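Local structure of gene 12 protein (Mycobacterium phage D29, 3HC7) at residues Asp75-Ile86 with Arg109-Met120. The protein hydrolyses the ester link between mycolic acids and the arabinogalactan-peptidoglycan of the mycobacterial host's cell wall, so that lysis can release new virus particles. Sequence-based numbering, arbitrary orientation.
Sequences DFAMAGYSQGAI and RLKKVIFWGNPM
F76, M78, G80 and S82 each give their backbone N-H to the segment 109-120, to R109 O, K112 O, I114 O and W116 O in turn, while the carbonyls of F76, M78 and G80 accept from K111, I114 and W116. These seven bonds run the length of two almost exactly parallel strands; the shortest joins I114 N to M78 O (2.7 Å). A beta bulge interrupts the ladder, with K111 and K112 opposite A77; the extra residue leaves the buried K112 N without a partner. A77 and A79 turn their own N-H and C=O groups to the other side, where strand 5-9 bonds to them.

On one face of the sheet, L110 CD1 lies over the F76 ring in a CH-pi contact, 3.8 Å from its centroid. A chi1 of 74° folds the F76 ring back beneath L110. On the other face the Y81 side chain runs roughly perpendicular to that of W116, with Y81 CD1 3.6 Å from W116 CB; Y81 OH bonds to the carbonyl of H240. The ammonium of K112, on this face too, is held by a salt bridge to E157.

Beyond the strands, A85 CB packs 3.5 Å from N118 OD1. That oxygen closes an Asx turn by accepting from M120 N (2.9 Å), which approaches from above the carbonyl plane, while ND2 bonds to D160. I86 CG1 presses tightly on P119 CG (3.5 Å).

S82, the catalytic serine, has a strained backbone (phi 51°, psi -118°); its OG accepts from T12 N and donates weakly to Y81 O (3.2 Å). In the G-x-S-x-G turn between strand 76-81 and helix 83-96, it sits on the nucleophile elbow, and the parallel beta-alpha-beta unit that holds it is that of the alpha/beta-hydrolase fold.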
loop_
_atom_site.group_PDB
_atom_site.type_symbol
_atom_site.label_atom_id
_atom_site.label_comp_id
_atom_site.label_asym_id
_atom_site.label_seq_id
_atom_site.Cartn_x
_atom_site.Cartn_y
_atom_site.Cartn_z
ATOM N N ASP A 75 21.929 -4.985 2.288
ATOM C CA ASP A 75 20.854 -4.929 1.309
ATOM C C ASP A 75 19.576 -4.649 2.078
ATOM O O ASP A 75 19.605 -4.562 3.306
ATOM C CB ASP A 75 20.755 -6.245 0.541
ATOM C CG ASP A 75 21.911 -6.440 -0.424
ATOM O OD1 ASP A 75 22.537 -5.432 -0.816
ATOM O OD2 ASP A 75 22.182 -7.601 -0.792
ATOM N N PHE A 76 18.459 -4.492 1.380
ATOM C CA PHE A 76 17.201 -4.261 2.101
ATOM C C PHE A 76 15.975 -4.820 1.405
ATOM O O PHE A 76 16.031 -5.232 0.242
ATOM C CB PHE A 76 17.006 -2.774 2.442
ATOM C CG PHE A 76 16.630 -1.913 1.261
ATOM C CD1 PHE A 76 17.527 -1.700 0.222
ATOM C CD2 PHE A 76 15.386 -1.292 1.204
ATOM C CE1 PHE A 76 17.195 -0.904 -0.865
ATOM C CE2 PHE A 76 15.039 -0.482 0.125
ATOM C CZ PHE A 76 15.944 -0.291 -0.914
ATOM N N ALA A 77 14.870 -4.823 2.145
ATOM C CA ALA A 77 13.582 -5.275 1.653
ATOM C C ALA A 77 12.508 -4.363 2.235
ATOM O O ALA A 77 12.733 -3.690 3.244
ATOM C CB ALA A 77 13.340 -6.727 2.067
ATOM N N MET A 78 11.346 -4.328 1.601
ATOM C CA MET A 78 10.244 -3.514 2.098
ATOM C C MET A 78 8.950 -4.314 2.105
ATOM O O MET A 78 8.750 -5.199 1.271
ATOM C CB MET A 78 10.069 -2.255 1.242
ATOM C CG MET A 78 11.249 -1.287 1.267
ATOM S SD MET A 78 10.928 0.202 0.294
ATOM C CE MET A 78 10.685 -0.514 -1.328
ATOM N N ALA A 79 8.074 -3.995 3.051
ATOM C CA ALA A 79 6.802 -4.689 3.179
ATOM C C ALA A 79 5.726 -3.734 3.664
ATOM O O ALA A 79 5.861 -3.106 4.715
ATOM C CB ALA A 79 6.929 -5.870 4.137
ATOM N N GLY A 80 4.650 -3.639 2.897
ATOM C CA GLY A 80 3.549 -2.763 3.245
ATOM C C GLY A 80 2.206 -3.393 2.949
ATOM O O GLY A 80 2.051 -4.135 1.978
ATOM N N TYR A 81 1.230 -3.072 3.789
ATOM C CA TYR A 81 -0.122 -3.610 3.686
ATOM C C TYR A 81 -1.123 -2.472 3.529
ATOM O O TYR A 81 -1.078 -1.496 4.279
ATOM C CB TYR A 81 -0.423 -4.437 4.939
ATOM C CG TYR A 81 -1.868 -4.839 5.148
ATOM C CD1 TYR A 81 -2.634 -5.352 4.107
ATOM C CD2 TYR A 81 -2.448 -4.744 6.404
ATOM C CE1 TYR A 81 -3.949 -5.731 4.306
ATOM C CE2 TYR A 81 -3.763 -5.120 6.617
ATOM C CZ TYR A 81 -4.506 -5.611 5.569
ATOM O OH TYR A 81 -5.811 -5.984 5.788
ATOM N N SER A 82 -2.007 -2.604 2.540
ATOM C CA SER A 82 -3.078 -1.641 2.251
ATOM C C SER A 82 -2.572 -0.196 2.136
ATOM O O SER A 82 -1.781 0.088 1.249
ATOM C CB SER A 82 -4.302 -1.811 3.184
ATOM O OG SER A 82 -4.241 -1.038 4.369
ATOM N N GLN A 83 -3.010 0.722 2.992
ATOM C CA GLN A 83 -2.431 2.065 2.922
ATOM C C GLN A 83 -0.899 1.962 2.952
ATOM O O GLN A 83 -0.186 2.738 2.304
ATOM C CB GLN A 83 -2.939 2.957 4.057
ATOM C CG GLN A 83 -2.310 4.349 4.058
ATOM C CD GLN A 83 -2.862 5.256 5.155
ATOM O OE1 GLN A 83 -2.264 6.280 5.483
ATOM N NE2 GLN A 83 -4.004 4.883 5.723
ATOM N N GLY A 84 -0.401 0.981 3.700
ATOM C CA GLY A 84 1.025 0.729 3.795
ATOM C C GLY A 84 1.629 0.323 2.464
ATOM O O GLY A 84 2.792 0.623 2.190
ATOM N N ALA A 85 0.840 -0.362 1.638
ATOM C CA ALA A 85 1.285 -0.769 0.307
ATOM C C ALA A 85 1.420 0.449 -0.594
ATOM O O ALA A 85 2.320 0.514 -1.431
ATOM C CB ALA A 85 0.320 -1.766 -0.298
ATOM N N ILE A 86 0.519 1.413 -0.437
ATOM C CA ILE A 86 0.655 2.668 -1.178
ATOM C C ILE A 86 1.966 3.373 -0.803
ATOM O O ILE A 86 2.694 3.844 -1.683
ATOM C CB ILE A 86 -0.516 3.642 -0.926
ATOM C CG1 ILE A 86 -1.867 2.984 -1.215
ATOM C CG2 ILE A 86 -0.369 4.904 -1.789
ATOM C CD1 ILE A 86 -3.066 3.878 -0.819
ATOM N N ARG A 109 20.659 -2.370 -4.274
ATOM C CA ARG A 109 20.679 -3.056 -2.985
ATOM C C ARG A 109 19.307 -3.565 -2.546
ATOM O O ARG A 109 19.199 -4.285 -1.556
ATOM C CB ARG A 109 21.283 -2.160 -1.910
ATOM C CG ARG A 109 22.758 -1.918 -2.115
ATOM C CD ARG A 109 23.216 -0.706 -1.348
ATOM N NE ARG A 109 23.264 -0.951 0.086
ATOM C CZ ARG A 109 23.550 -0.012 0.979
ATOM N NH1 ARG A 109 23.806 1.228 0.572
ATOM N NH2 ARG A 109 23.577 -0.309 2.272
ATOM N N LEU A 110 18.269 -3.197 -3.288
ATOM C CA LEU A 110 16.918 -3.654 -2.999
ATOM C C LEU A 110 16.746 -5.073 -3.524
ATOM O O LEU A 110 16.910 -5.319 -4.718
ATOM C CB LEU A 110 15.889 -2.726 -3.645
ATOM C CG LEU A 110 14.412 -3.106 -3.475
ATOM C CD1 LEU A 110 14.023 -3.169 -2.006
ATOM C CD2 LEU A 110 13.503 -2.137 -4.234
ATOM N N LYS A 111 16.418 -6.004 -2.631
ATOM C CA LYS A 111 16.295 -7.406 -3.021
ATOM C C LYS A 111 14.852 -7.889 -3.107
ATOM O O LYS A 111 14.507 -8.679 -3.989
ATOM C CB LYS A 111 17.088 -8.304 -2.069
ATOM C CG LYS A 111 18.586 -8.043 -2.076
ATOM C CD LYS A 111 19.153 -8.108 -3.486
ATOM C CE LYS A 111 20.662 -7.901 -3.478
ATOM N NZ LYS A 111 21.227 -7.857 -4.855
ATOM N N LYS A 112 14.008 -7.420 -2.192
ATOM C CA LYS A 112 12.659 -7.954 -2.082
ATOM C C LYS A 112 11.662 -6.896 -1.652
ATOM O O LYS A 112 11.935 -6.104 -0.753
ATOM C CB LYS A 112 12.620 -9.101 -1.065
ATOM C CG LYS A 112 13.486 -10.307 -1.411
ATOM C CD LYS A 112 13.518 -11.290 -0.258
ATOM C CE LYS A 112 14.541 -12.394 -0.508
ATOM N NZ LYS A 112 13.955 -13.503 -1.305
ATOM N N VAL A 113 10.493 -6.902 -2.281
ATOM C CA VAL A 113 9.405 -6.039 -1.856
ATOM C C VAL A 113 8.155 -6.865 -1.694
ATOM O O VAL A 113 7.869 -7.726 -2.526
ATOM C CB VAL A 113 9.115 -4.934 -2.880
ATOM C CG1 VAL A 113 8.115 -3.951 -2.308
ATOM C CG2 VAL A 113 10.385 -4.225 -3.245
ATOM N N ILE A 114 7.413 -6.597 -0.626
ATOM C CA ILE A 114 6.151 -7.280 -0.367
ATOM C C ILE A 114 5.001 -6.295 -0.247
ATOM O O ILE A 114 5.070 -5.343 0.534
ATOM C CB ILE A 114 6.201 -8.087 0.941
ATOM C CG1 ILE A 114 7.167 -9.261 0.811
ATOM C CG2 ILE A 114 4.806 -8.582 1.307
ATOM C CD1 ILE A 114 7.515 -9.898 2.127
ATOM N N PHE A 115 3.948 -6.536 -1.024
ATOM C CA PHE A 115 2.694 -5.813 -0.884
ATOM C C PHE A 115 1.567 -6.777 -0.530
ATOM O O PHE A 115 1.468 -7.860 -1.109
ATOM C CB PHE A 115 2.324 -5.129 -2.198
ATOM C CG PHE A 115 3.372 -4.191 -2.723
ATOM C CD1 PHE A 115 3.518 -2.919 -2.186
ATOM C CD2 PHE A 115 4.197 -4.573 -3.771
ATOM C CE1 PHE A 115 4.474 -2.043 -2.683
ATOM C CE2 PHE A 115 5.151 -3.702 -4.272
ATOM C CZ PHE A 115 5.296 -2.437 -3.724
ATOM N N TRP A 116 0.726 -6.387 0.423
ATOM C CA TRP A 116 -0.557 -7.056 0.628
ATOM C C TRP A 116 -1.622 -6.003 0.383
ATOM O O TRP A 116 -1.459 -4.862 0.819
ATOM C CB TRP A 116 -0.723 -7.556 2.065
ATOM C CG TRP A 116 0.301 -8.532 2.592
ATOM C CD1 TRP A 116 0.273 -9.901 2.487
ATOM C CD2 TRP A 116 1.458 -8.217 3.378
ATOM N NE1 TRP A 116 1.359 -10.446 3.135
ATOM C CE2 TRP A 116 2.100 -9.435 3.691
ATOM C CE3 TRP A 116 2.015 -7.023 3.843
ATOM C CZ2 TRP A 116 3.273 -9.488 4.445
ATOM C CZ3 TRP A 116 3.181 -7.077 4.589
ATOM C CH2 TRP A 116 3.797 -8.303 4.881
ATOM N N GLY A 117 -2.705 -6.380 -0.297
ATOM C CA GLY A 117 -3.830 -5.488 -0.552
ATOM C C GLY A 117 -3.443 -4.126 -1.115
ATOM O O GLY A 117 -3.757 -3.094 -0.520
ATOM N N ASN A 118 -2.803 -4.137 -2.282
ATOM C CA ASN A 118 -2.111 -2.975 -2.851
ATOM C C ASN A 118 -2.925 -2.107 -3.836
ATOM O O ASN A 118 -3.191 -2.515 -4.970
ATOM C CB ASN A 118 -0.822 -3.473 -3.534
ATOM C CG ASN A 118 0.062 -2.347 -4.019
ATOM O OD1 ASN A 118 -0.160 -1.186 -3.691
ATOM N ND2 ASN A 118 1.075 -2.687 -4.809
ATOM N N PRO A 119 -3.303 -0.886 -3.416
ATOM C CA PRO A 119 -4.055 -0.006 -4.321
ATOM C C PRO A 119 -3.252 0.435 -5.545
ATOM O O PRO A 119 -3.834 0.979 -6.481
ATOM C CB PRO A 119 -4.396 1.199 -3.440
ATOM C CG PRO A 119 -4.351 0.670 -2.042
ATOM C CD PRO A 119 -3.236 -0.343 -2.050
ATOM N N MET A 120 -1.941 0.206 -5.541
ATOM C CA MET A 120 -1.113 0.508 -6.703
ATOM C C MET A 120 -0.689 -0.764 -7.407
ATOM O O MET A 120 0.262 -0.750 -8.190
ATOM C CB MET A 120 0.169 1.242 -6.293
ATOM C CG MET A 120 -0.001 2.682 -5.855
ATOM S SD MET A 120 1.584 3.344 -5.272
ATOM C CE MET A 120 2.523 3.424 -6.798
#